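Local coordinates for Pre-mRNA-splicing factor SAD1 (Saccharomyces cerevisiae, PDB 4MSX), which promotes assembly of newly synthesized U4 snRNA into the U4/U6 snRNP and is required for pre-mRNA splicing, although it is a catalytically inactive relative of deubiquitinases, at residues A[82-92]-A[102-110]; A[222-230]-A[246-257]. All coordinates share one frame; numbering follows the deposited sequence.

The two contacts follow one another along the chain, contact 1 closing before contact 2 opens, and they belong to different domains. Contact 1 lies in the degenerate UBP-type zinc finger, where the loop before strand 91-94 meets the end of strand 100-102 and the start of helix 109-116. Contact 2 pairs helices 222-234 and 247-256 of the ubiquitin-specific protease domain. Their centres are 22 Å apart; their nearest atoms, about 6 Å apart, do not touch. Contact 2 nevertheless borders the finger, since Asp248 touches Glu79 and Ile229 touches Tyr156. The small zinc domain is therefore set directly against the helices of the inactive protease domain.

Contact 1. Residues A[82-92]-A[102-110]; sequences CCITLSPLNVY and QGRHEKSPA
Cys82 offers its sulfur to the backbone of Gln102: the Gln102 N-H points at Cys82 SG over 3.2 Å and almost straight, at 168°. With SG anti to the backbone N (chi1 170°), the thiol also collects the N-H of Thr85, 3.3 Å from Thr85 N to Cys82 SG, and a weaker bond from Ile84 N. A cysteine suits this place because its large, polarisable acceptor can serve several backbone donors at once. Pro109, which has no backbone N-H to satisfy, packs its CG 3.9 Å from Cys82 SG, while Pro109 CB touches Ile84 CG1 and Pro109 CG touches Thr85 CG2.

Gly103 N is satisfied by Asn90 O at 3.0 Å, and Gln102 CA adds a CA-H...O contact to the same oxygen. Val91 and Gln102 form a non-hydrogen-bonded antiparallel pair in the hairpin of the zinc finger. Cys94, at the end of strand 91-94, and Cys97, in the connection to strand 100-102, are zinc ligands; His113, on the helix that Pro109 begins, and His119 complete the site. Gly103 suits its place because Tyr92 CD1 lies close against its backbone, 3.5 Å from Gly103 N.

Beyond it, Tyr92 OH accepts from Arg104 NH1 at 2.8 Å and lies in the guanidinium plane, a plane turned 62° from the tyrosine ring. A phenylalanine at Tyr92 would probably leave Arg104 NH1 without this acceptor, though NE would still have Asn136 OD1. Before the helix, Ser108 OG donates to His105 O at 2.8 Å and, as N-cap, accepts from Phe111 N.

Contact 2. Residues A[222-230]-A[246-257]; sequences EFIKRLSIC and VDDFVSYLKVRE
Arg226 lies flat on the ring of Tyr252, guanidinium and ring planes only 8° apart and their centres 4.0 Å from each other. CD of Arg226 rests over the ring face and NE follows above it, so the cation-pi contact of CZ is off-centre. CG anti to the carbonyl carbon (chi1 -79°) and an extended chain carry the group across to the other helix.

The guanidinium edge is left for acids. One turn back, Glu222 OE2 takes both NE and NH2 of Arg226, with Arg226 NE at 2.9 Å; on the other helix, Asp248 OD2 receives Arg226 NH1 at 2.8 Å from above the carboxylate plane. A water joins Arg226 NH2 to Asp248 OD1. These bonds fix the rotation of the guanidinium, and arginine suits the place because its flat, charged group can stack on a ring while its edge N-H groups reach two carboxylates. Glu222 OE1 also makes a salt bridge with Arg256 NH1, though this is less certain because Arg256 has two conformers.

Deeper in, Phe249 is the apolar counterpart, a knob among Phe223, Arg226, Leu227 and Cys230. Cys230 SG sits over one ring face, 3.7 Å from Phe249 CG, and Leu253 CG lies over the opposite face. Phe223 presents its ring edge to Leu253, with Phe223 CD1 and Leu253 CD2 3.5 Å apart; Phe223 also touches Leu273 of helix 266-280.

The segments cross at -160° with axes 10.9 Å apart: an antiparallel helix pair with knobs-into-holes packing, probably part of the helical thumb of the ubiquitin-specific protease fold.

Contact 1. Residues A[82-92]-A[102-110]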
loop_
_atom_site.group_PDB
_atom_site.type_symbol
_atom_site.label_atom_id
_atom_site.label_comp_id
_atom_site.label_asym_id
_atom_site.label_seq_id
_atom_site.Cartn_x
_atom_site.Cartn_y
_atom_site.Cartn_z
ATOM N N CYS A 82 -6.159 5.028 -24.705
ATOM C CA CYS A 82 -5.925 6.044 -25.749
ATOM C C CYS A 82 -6.774 7.275 -25.485
ATOM O O CYS A 82 -7.979 7.154 -25.305
ATOM C CB CYS A 82 -6.306 5.419 -27.100
ATOM S SG CYS A 82 -6.338 6.676 -28.476
ATOM N N CYS A 83 -6.183 8.464 -25.405
ATOM C CA CYS A 83 -6.954 9.671 -25.091
ATOM C C CYS A 83 -7.860 10.151 -26.260
ATOM O O CYS A 83 -8.630 11.102 -26.089
ATOM C CB CYS A 83 -6.029 10.830 -24.667
ATOM S SG CYS A 83 -4.989 11.561 -26.103
ATOM N N ILE A 84 -7.755 9.515 -27.423
ATOM C CA ILE A 84 -8.621 9.817 -28.588
ATOM C C ILE A 84 -9.775 8.825 -28.744
ATOM O O ILE A 84 -10.917 9.244 -28.924
ATOM C CB ILE A 84 -7.821 9.755 -29.969
ATOM C CG1 ILE A 84 -6.577 10.640 -29.931
ATOM C CG2 ILE A 84 -8.742 10.192 -31.142
ATOM C CD1 ILE A 84 -6.859 12.068 -29.544
ATOM N N THR A 85 -9.472 7.528 -28.755
ATOM C CA THR A 85 -10.497 6.506 -28.952
ATOM C C THR A 85 -10.988 5.865 -27.625
ATOM O O THR A 85 -11.953 5.088 -27.624
ATOM C CB THR A 85 -9.953 5.360 -29.763
ATOM O OG1 THR A 85 -8.842 4.782 -29.091
ATOM C CG2 THR A 85 -9.509 5.843 -31.182
ATOM N N LEU A 86 -10.289 6.158 -26.527
ATOM C CA LEU A 86 -10.583 5.570 -25.218
ATOM C C LEU A 86 -10.383 4.075 -25.243
ATOM O O LEU A 86 -10.777 3.388 -24.314
ATOM C CB LEU A 86 -12.012 5.878 -24.760
ATOM C CG LEU A 86 -12.348 7.357 -24.619
ATOM C CD1 LEU A 86 -13.771 7.523 -24.030
ATOM C CD2 LEU A 86 -11.345 8.068 -23.752
ATOM N N SER A 87 -9.758 3.553 -26.290
ATOM C CA SER A 87 -9.453 2.138 -26.299
ATOM C C SER A 87 -8.269 1.814 -25.373
ATOM O O SER A 87 -7.345 2.620 -25.246
ATOM C CB SER A 87 -9.121 1.681 -27.700
ATOM O OG SER A 87 -8.592 0.373 -27.656
ATOM N N PRO A 88 -8.300 0.634 -24.726
ATOM C CA PRO A 88 -7.192 0.103 -23.915
ATOM C C PRO A 88 -6.280 -0.817 -24.702
ATOM O O PRO A 88 -5.345 -1.372 -24.159
ATOM C CB PRO A 88 -7.920 -0.703 -22.835
ATOM C CG PRO A 88 -9.115 -1.241 -23.560
ATOM C CD PRO A 88 -9.551 -0.105 -24.479
ATOM N N LEU A 89 -6.534 -0.973 -25.996
ATOM C CA LEU A 89 -5.731 -1.864 -26.826
ATOM C C LEU A 89 -4.567 -1.145 -27.525
ATOM O O LEU A 89 -4.753 -0.062 -28.114
ATOM C CB LEU A 89 -6.629 -2.518 -27.878
ATOM C CG LEU A 89 -5.913 -3.329 -28.959
ATOM C CD1 LEU A 89 -5.221 -4.537 -28.361
ATOM C CD2 LEU A 89 -6.910 -3.753 -30.027
ATOM N N ASN A 90 -3.383 -1.754 -27.468
ATOM C CA ASN A 90 -2.160 -1.223 -28.090
ATOM C C ASN A 90 -1.926 0.269 -27.828
ATOM O O ASN A 90 -1.866 1.093 -28.758
ATOM C CB ASN A 90 -2.187 -1.468 -29.593
ATOM C CG ASN A 90 -2.264 -2.924 -29.931
ATOM O OD1 ASN A 90 -1.555 -3.739 -29.352
ATOM N ND2 ASN A 90 -3.143 -3.271 -30.864
ATOM N N VAL A 91 -1.805 0.633 -26.558
ATOM C CA VAL A 91 -1.706 2.037 -26.207
ATOM C C VAL A 91 -0.222 2.404 -26.124
ATOM O O VAL A 91 0.593 1.610 -25.625
ATOM C CB VAL A 91 -2.432 2.319 -24.857
ATOM C CG1 VAL A 91 -2.343 3.779 -24.476
ATOM C CG2 VAL A 91 -3.889 1.926 -24.977
ATOM N N TYR A 92 0.126 3.602 -26.616
ATOM C CA TYR A 92 1.506 4.084 -26.603
ATOM C C TYR A 92 1.509 5.382 -25.830
ATOM O O TYR A 92 0.522 6.127 -25.835
ATOM C CB TYR A 92 2.039 4.353 -28.044
ATOM C CG TYR A 92 2.273 3.094 -28.832
ATOM C CD1 TYR A 92 1.209 2.305 -29.253
ATOM C CD2 TYR A 92 3.571 2.683 -29.146
ATOM C CE1 TYR A 92 1.441 1.124 -29.955
ATOM C CE2 TYR A 92 3.813 1.529 -29.846
ATOM C CZ TYR A 92 2.743 0.754 -30.253
ATOM O OH TYR A 92 2.978 -0.419 -30.935
ATOM N N GLN A 102 -3.509 5.193 -29.004
ATOM C CA GLN A 102 -3.465 3.868 -29.619
ATOM C C GLN A 102 -2.559 3.914 -30.875
ATOM O O GLN A 102 -2.678 4.856 -31.626
ATOM C CB GLN A 102 -4.885 3.479 -30.058
ATOM C CG GLN A 102 -4.926 2.104 -30.738
ATOM C CD GLN A 102 -6.347 1.601 -30.896
ATOM O OE1 GLN A 102 -6.809 0.746 -30.126
ATOM N NE2 GLN A 102 -7.065 2.155 -31.863
ATOM N N GLY A 103 -1.712 2.913 -31.111
ATOM C CA GLY A 103 -0.798 2.919 -32.243
ATOM C C GLY A 103 -0.721 1.545 -32.882
ATOM O O GLY A 103 -1.473 0.652 -32.481
ATOM N N ARG A 104 0.186 1.341 -33.846
ATOM C CA ARG A 104 1.073 2.387 -34.347
ATOM C C ARG A 104 1.038 2.442 -35.895
ATOM O O ARG A 104 1.835 3.147 -36.502
ATOM C CB ARG A 104 2.509 2.152 -33.887
ATOM C CG ARG A 104 3.074 0.790 -34.232
ATOM C CD ARG A 104 4.558 0.699 -33.791
ATOM N NE ARG A 104 5.250 -0.464 -34.355
ATOM C CZ ARG A 104 5.144 -1.703 -33.878
ATOM N NH1 ARG A 104 4.375 -1.962 -32.823
ATOM N NH2 ARG A 104 5.803 -2.693 -34.467
ATOM N N HIS A 105 0.100 1.714 -36.497
ATOM C CA HIS A 105 -0.108 1.711 -37.960
ATOM C C HIS A 105 -0.582 3.074 -38.496
ATOM O O HIS A 105 -1.076 3.934 -37.730
ATOM C CB HIS A 105 -1.153 0.642 -38.315
ATOM C CG HIS A 105 -2.469 0.841 -37.625
ATOM N ND1 HIS A 105 -3.458 1.663 -38.126
ATOM C CD2 HIS A 105 -2.945 0.354 -36.451
ATOM C CE1 HIS A 105 -4.496 1.659 -37.302
ATOM N NE2 HIS A 105 -4.207 0.876 -36.274
ATOM N N GLU A 106 -0.469 3.295 -39.814
ATOM C CA GLU A 106 -0.982 4.544 -40.365
ATOM C C GLU A 106 -2.435 4.610 -40.097
ATOM O O GLU A 106 -3.094 3.574 -40.043
ATOM C CB GLU A 106 -0.824 4.598 -41.921
ATOM C CG GLU A 106 0.504 4.207 -42.441
ATOM C CD GLU A 106 0.610 4.310 -44.010
ATOM O OE1 GLU A 106 -0.115 5.115 -44.689
ATOM O OE2 GLU A 106 1.456 3.566 -44.545
ATOM N N LYS A 107 -2.961 5.824 -39.951
ATOM C CA LYS A 107 -4.347 6.029 -39.558
ATOM C C LYS A 107 -4.616 5.859 -38.026
ATOM O O LYS A 107 -5.637 6.362 -37.531
ATOM C CB LYS A 107 -5.298 5.165 -40.379
ATOM C CG LYS A 107 -5.204 5.480 -41.895
ATOM C CD LYS A 107 -6.568 5.373 -42.579
ATOM C CE LYS A 107 -6.480 5.817 -44.037
ATOM N NZ LYS A 107 -5.297 5.209 -44.743
ATOM N N SER A 108 -3.698 5.235 -37.295
ATOM C CA SER A 108 -3.849 5.170 -35.810
ATOM C C SER A 108 -3.679 6.536 -35.138
ATOM O O SER A 108 -2.987 7.404 -35.653
ATOM C CB SER A 108 -2.861 4.155 -35.227
ATOM O OG SER A 108 -1.558 4.698 -35.105
ATOM N N PRO A 109 -4.292 6.740 -33.951
ATOM C CA PRO A 109 -4.094 8.039 -33.286
ATOM C C PRO A 109 -2.614 8.363 -33.019
ATOM O O PRO A 109 -2.235 9.529 -33.055
ATOM C CB PRO A 109 -4.889 7.873 -31.943
ATOM C CG PRO A 109 -6.034 6.948 -32.376
ATOM C CD PRO A 109 -5.358 5.939 -33.302
ATOM N N ALA A 110 -1.785 7.362 -32.758
ATOM C CA ALA A 110 -0.405 7.653 -32.367
ATOM C C ALA A 110 0.365 8.135 -33.649
ATOM O O ALA A 110 1.178 9.058 -33.628
ATOM C CB ALA A 110 0.234 6.432 -31.848
#

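Contact 2. Residues A[222-230]-A[246-257]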
loop_
_atom_site.group_PDB
_atom_site.type_symbol
_atom_site.label_atom_id
_atom_site.label_comp_id
_atom_site.label_asym_id
_atom_site.label_seq_id
_atom_site.Cartn_x
_atom_site.Cartn_y
_atom_site.Cartn_z
ATOM N N GLU A 222 -4.286 -10.359 -14.362
ATOM C CA GLU A 222 -4.201 -8.897 -14.355
ATOM C C GLU A 222 -4.150 -8.226 -12.910
ATOM O O GLU A 222 -3.384 -7.288 -12.683
ATOM C CB GLU A 222 -5.378 -8.319 -15.079
ATOM C CG GLU A 222 -5.313 -6.810 -15.130
ATOM C CD GLU A 222 -6.072 -6.188 -16.295
ATOM O OE1 GLU A 222 -6.774 -6.929 -17.033
ATOM O OE2 GLU A 222 -5.967 -4.944 -16.462
ATOM N N PHE A 223 -4.960 -8.722 -11.988
ATOM C CA PHE A 223 -4.940 -8.163 -10.603
ATOM C C PHE A 223 -3.497 -8.243 -10.020
ATOM O O PHE A 223 -2.942 -7.234 -9.528
ATOM C CB PHE A 223 -5.882 -8.927 -9.712
ATOM C CG PHE A 223 -5.634 -8.658 -8.250
ATOM C CD1 PHE A 223 -5.988 -7.421 -7.703
ATOM C CD2 PHE A 223 -5.006 -9.604 -7.453
ATOM C CE1 PHE A 223 -5.740 -7.142 -6.313
ATOM C CE2 PHE A 223 -4.746 -9.350 -6.078
ATOM C CZ PHE A 223 -5.118 -8.099 -5.511
ATOM N N ILE A 224 -2.886 -9.438 -10.071
ATOM C CA ILE A 224 -1.567 -9.650 -9.423
ATOM C C ILE A 224 -0.514 -8.847 -10.175
ATOM O O ILE A 224 0.322 -8.205 -9.562
ATOM C CB ILE A 224 -1.119 -11.142 -9.333
ATOM C CG1 ILE A 224 -1.880 -11.898 -8.256
ATOM C CG2 ILE A 224 0.357 -11.254 -8.894
ATOM C CD1 ILE A 224 -1.458 -11.451 -6.755
ATOM N N LYS A 225 -0.591 -8.811 -11.518
ATOM C CA LYS A 225 0.359 -7.982 -12.244
ATOM C C LYS A 225 0.215 -6.502 -11.839
ATOM O O LYS A 225 1.202 -5.820 -11.572
ATOM C CB LYS A 225 0.157 -8.116 -13.768
ATOM C CG LYS A 225 1.190 -7.326 -14.540
ATOM C CD LYS A 225 1.180 -7.708 -16.023
ATOM C CE LYS A 225 2.228 -6.924 -16.827
ATOM N NZ LYS A 225 3.596 -6.998 -16.223
ATOM N N ARG A 226 -1.011 -5.975 -11.796
ATOM C CA ARG A 226 -1.136 -4.566 -11.479
ATOM C C ARG A 226 -0.649 -4.285 -10.045
ATOM O O ARG A 226 -0.020 -3.276 -9.783
ATOM C CB ARG A 226 -2.601 -4.132 -11.614
ATOM C CG ARG A 226 -3.036 -3.888 -13.084
ATOM C CD ARG A 226 -4.542 -3.664 -12.976
ATOM N NE ARG A 226 -5.236 -3.276 -14.193
ATOM C CZ ARG A 226 -5.628 -2.027 -14.473
ATOM N NH1 ARG A 226 -5.332 -0.976 -13.683
ATOM N NH2 ARG A 226 -6.294 -1.834 -15.573
ATOM N N LEU A 227 -0.937 -5.196 -9.130
ATOM C CA LEU A 227 -0.595 -4.950 -7.727
ATOM C C LEU A 227 0.960 -4.971 -7.635
ATOM O O LEU A 227 1.595 -4.196 -6.898
ATOM C CB LEU A 227 -1.216 -6.048 -6.853
ATOM C CG LEU A 227 -0.734 -6.044 -5.388
ATOM C CD1 LEU A 227 -1.005 -4.690 -4.748
ATOM C CD2 LEU A 227 -1.443 -7.163 -4.612
ATOM N N SER A 228 1.567 -5.885 -8.382
ATOM C CA SER A 228 3.039 -6.014 -8.291
ATOM C C SER A 228 3.677 -4.728 -8.800
ATOM O O SER A 228 4.722 -4.253 -8.268
ATOM C CB SER A 228 3.581 -7.246 -9.088
ATOM O OG SER A 228 3.462 -7.055 -10.495
ATOM N N ILE A 229 3.080 -4.136 -9.846
ATOM C CA ILE A 229 3.642 -2.896 -10.331
ATOM C C ILE A 229 3.486 -1.748 -9.299
ATOM O O ILE A 229 4.375 -0.910 -9.190
ATOM C CB ILE A 229 3.084 -2.558 -11.774
ATOM C CG1 ILE A 229 3.698 -3.586 -12.773
ATOM C CG2 ILE A 229 3.377 -1.116 -12.139
ATOM C CD1 ILE A 229 2.989 -3.697 -14.095
ATOM N N CYS A 230 2.344 -1.664 -8.590
ATOM C CA CYS A 230 2.215 -0.645 -7.528
ATOM C C CYS A 230 3.356 -0.793 -6.499
ATOM O O CYS A 230 3.960 0.207 -6.054
ATOM C CB CYS A 230 0.893 -0.832 -6.768
ATOM S SG CYS A 230 -0.558 -0.384 -7.851
ATOM N N VAL A 246 -2.661 5.945 -7.198
ATOM C CA VAL A 246 -3.216 4.617 -7.473
ATOM C C VAL A 246 -4.729 4.627 -7.770
ATOM O O VAL A 246 -5.394 3.598 -7.645
ATOM C CB VAL A 246 -2.903 3.626 -6.309
ATOM C CG1 VAL A 246 -1.359 3.359 -6.244
ATOM C CG2 VAL A 246 -3.457 4.206 -4.978
ATOM N N ASP A 247 -5.229 5.780 -8.218
ATOM C CA ASP A 247 -6.666 5.936 -8.565
ATOM C C ASP A 247 -7.077 4.867 -9.568
ATOM O O ASP A 247 -8.080 4.182 -9.380
ATOM C CB ASP A 247 -6.955 7.308 -9.179
ATOM C CG ASP A 247 -6.742 8.430 -8.235
ATOM O OD1 ASP A 247 -6.005 8.298 -7.217
ATOM O OD2 ASP A 247 -7.336 9.494 -8.460
ATOM N N ASP A 248 -6.299 4.702 -10.651
ATOM C CA ASP A 248 -6.687 3.712 -11.653
ATOM C C ASP A 248 -6.642 2.284 -11.133
ATOM O O ASP A 248 -7.481 1.464 -11.510
ATOM C CB ASP A 248 -5.752 3.744 -12.887
ATOM C CG ASP A 248 -6.132 2.682 -13.908
ATOM O OD1 ASP A 248 -7.296 2.786 -14.409
ATOM O OD2 ASP A 248 -5.323 1.749 -14.179
ATOM N N PHE A 249 -5.622 1.942 -10.335
ATOM C CA PHE A 249 -5.561 0.599 -9.747
ATOM C C PHE A 249 -6.852 0.347 -8.894
ATOM O O PHE A 249 -7.516 -0.691 -9.049
ATOM C CB PHE A 249 -4.302 0.427 -8.857
ATOM C CG PHE A 249 -4.253 -0.890 -8.120
ATOM C CD1 PHE A 249 -4.221 -2.074 -8.816
ATOM C CD2 PHE A 249 -4.318 -0.938 -6.729
ATOM C CE1 PHE A 249 -4.197 -3.300 -8.168
ATOM C CE2 PHE A 249 -4.293 -2.142 -6.056
ATOM C CZ PHE A 249 -4.215 -3.343 -6.770
ATOM N N VAL A 250 -7.197 1.303 -8.030
ATOM C CA VAL A 250 -8.334 1.055 -7.083
ATOM C C VAL A 250 -9.629 1.052 -7.876
ATOM O O VAL A 250 -10.527 0.269 -7.632
ATOM C CB VAL A 250 -8.388 2.074 -5.914
ATOM C CG1 VAL A 250 -9.614 1.722 -5.025
ATOM C CG2 VAL A 250 -7.053 1.989 -5.082
ATOM N N SER A 251 -9.686 1.896 -8.897
ATOM C CA SER A 251 -10.888 1.941 -9.721
ATOM C C SER A 251 -10.996 0.639 -10.511
ATOM O O SER A 251 -12.087 0.079 -10.649
ATOM C CB SER A 251 -10.901 3.199 -10.611
ATOM O OG SER A 251 -11.923 3.041 -11.543
ATOM N N TYR A 252 -9.867 0.074 -10.951
ATOM C CA TYR A 252 -9.893 -1.225 -11.595
ATOM C C TYR A 252 -10.459 -2.309 -10.657
ATOM O O TYR A 252 -11.209 -3.239 -11.065
ATOM C CB TYR A 252 -8.433 -1.624 -12.080
ATOM C CG TYR A 252 -8.264 -3.096 -12.330
ATOM C CD1 TYR A 252 -8.652 -3.647 -13.542
ATOM C CD2 TYR A 252 -7.723 -3.946 -11.379
ATOM C CE1 TYR A 252 -8.555 -5.002 -13.788
ATOM C CE2 TYR A 252 -7.615 -5.326 -11.615
ATOM C CZ TYR A 252 -8.048 -5.834 -12.834
ATOM O OH TYR A 252 -7.994 -7.168 -13.126
ATOM N N LEU A 253 -10.031 -2.289 -9.395
ATOM C CA LEU A 253 -10.573 -3.278 -8.479
ATOM C C LEU A 253 -12.139 -3.228 -8.404
ATOM O O LEU A 253 -12.776 -4.239 -8.263
ATOM C CB LEU A 253 -10.020 -3.019 -7.060
ATOM C CG LEU A 253 -8.485 -3.128 -6.979
ATOM C CD1 LEU A 253 -8.107 -2.869 -5.457
ATOM C CD2 LEU A 253 -7.983 -4.533 -7.410
ATOM N N LYS A 254 -12.687 -2.039 -8.447
ATOM C CA LYS A 254 -14.159 -1.884 -8.287
ATOM C C LYS A 254 -14.826 -2.319 -9.626
ATOM O O LYS A 254 -15.835 -3.052 -9.660
ATOM C CB LYS A 254 -14.518 -0.429 -7.995
ATOM C CG LYS A 254 -13.872 0.187 -6.690
ATOM C CD LYS A 254 -14.709 1.353 -6.093
ATOM C CE LYS A 254 -13.872 2.595 -5.716
ATOM N NZ LYS A 254 -13.540 3.541 -6.879
ATOM N N VAL A 255 -14.232 -1.885 -10.733
ATOM C CA VAL A 255 -14.860 -2.131 -12.074
ATOM C C VAL A 255 -14.703 -3.584 -12.521
ATOM O O VAL A 255 -15.635 -4.202 -13.038
ATOM C CB VAL A 255 -14.260 -1.145 -13.103
ATOM C CG1 VAL A 255 -14.651 -1.508 -14.582
ATOM C CG2 VAL A 255 -14.702 0.252 -12.768
ATOM N N ARG A 256 -13.551 -4.196 -12.276
ATOM C CA ARG A 256 -13.337 -5.512 -12.824
ATOM C C ARG A 256 -13.121 -6.612 -11.787
ATOM O O ARG A 256 -13.230 -7.789 -12.117
ATOM C CB ARG A 256 -12.213 -5.430 -13.899
ATOM C CG ARG A 256 -12.774 -4.916 -15.255
ATOM C CD ARG A 256 -11.831 -5.052 -16.450
ATOM N NE ARG A 256 -10.982 -3.866 -16.612
ATOM C CZ ARG A 256 -9.752 -3.877 -17.121
ATOM N NH1 ARG A 256 -9.201 -5.017 -17.535
ATOM N NH2 ARG A 256 -9.062 -2.740 -17.214
ATOM N N GLU A 257 -12.825 -6.261 -10.520
ATOM C CA GLU A 257 -12.635 -7.337 -9.528
ATOM C C GLU A 257 -13.741 -7.354 -8.440
ATOM O O GLU A 257 -13.604 -8.034 -7.436
ATOM C CB GLU A 257 -11.267 -7.220 -8.857
ATOM C CG GLU A 257 -10.161 -7.230 -9.881
ATOM C CD GLU A 257 -9.911 -8.629 -10.529
ATOM O OE1 GLU A 257 -10.474 -9.656 -10.075
ATOM O OE2 GLU A 257 -9.109 -8.694 -11.481
HETATM O O HOH W 1 -7.202 -10.723 -12.382
HETATM O O HOH W 2 -8.071 0.435 -15.589
#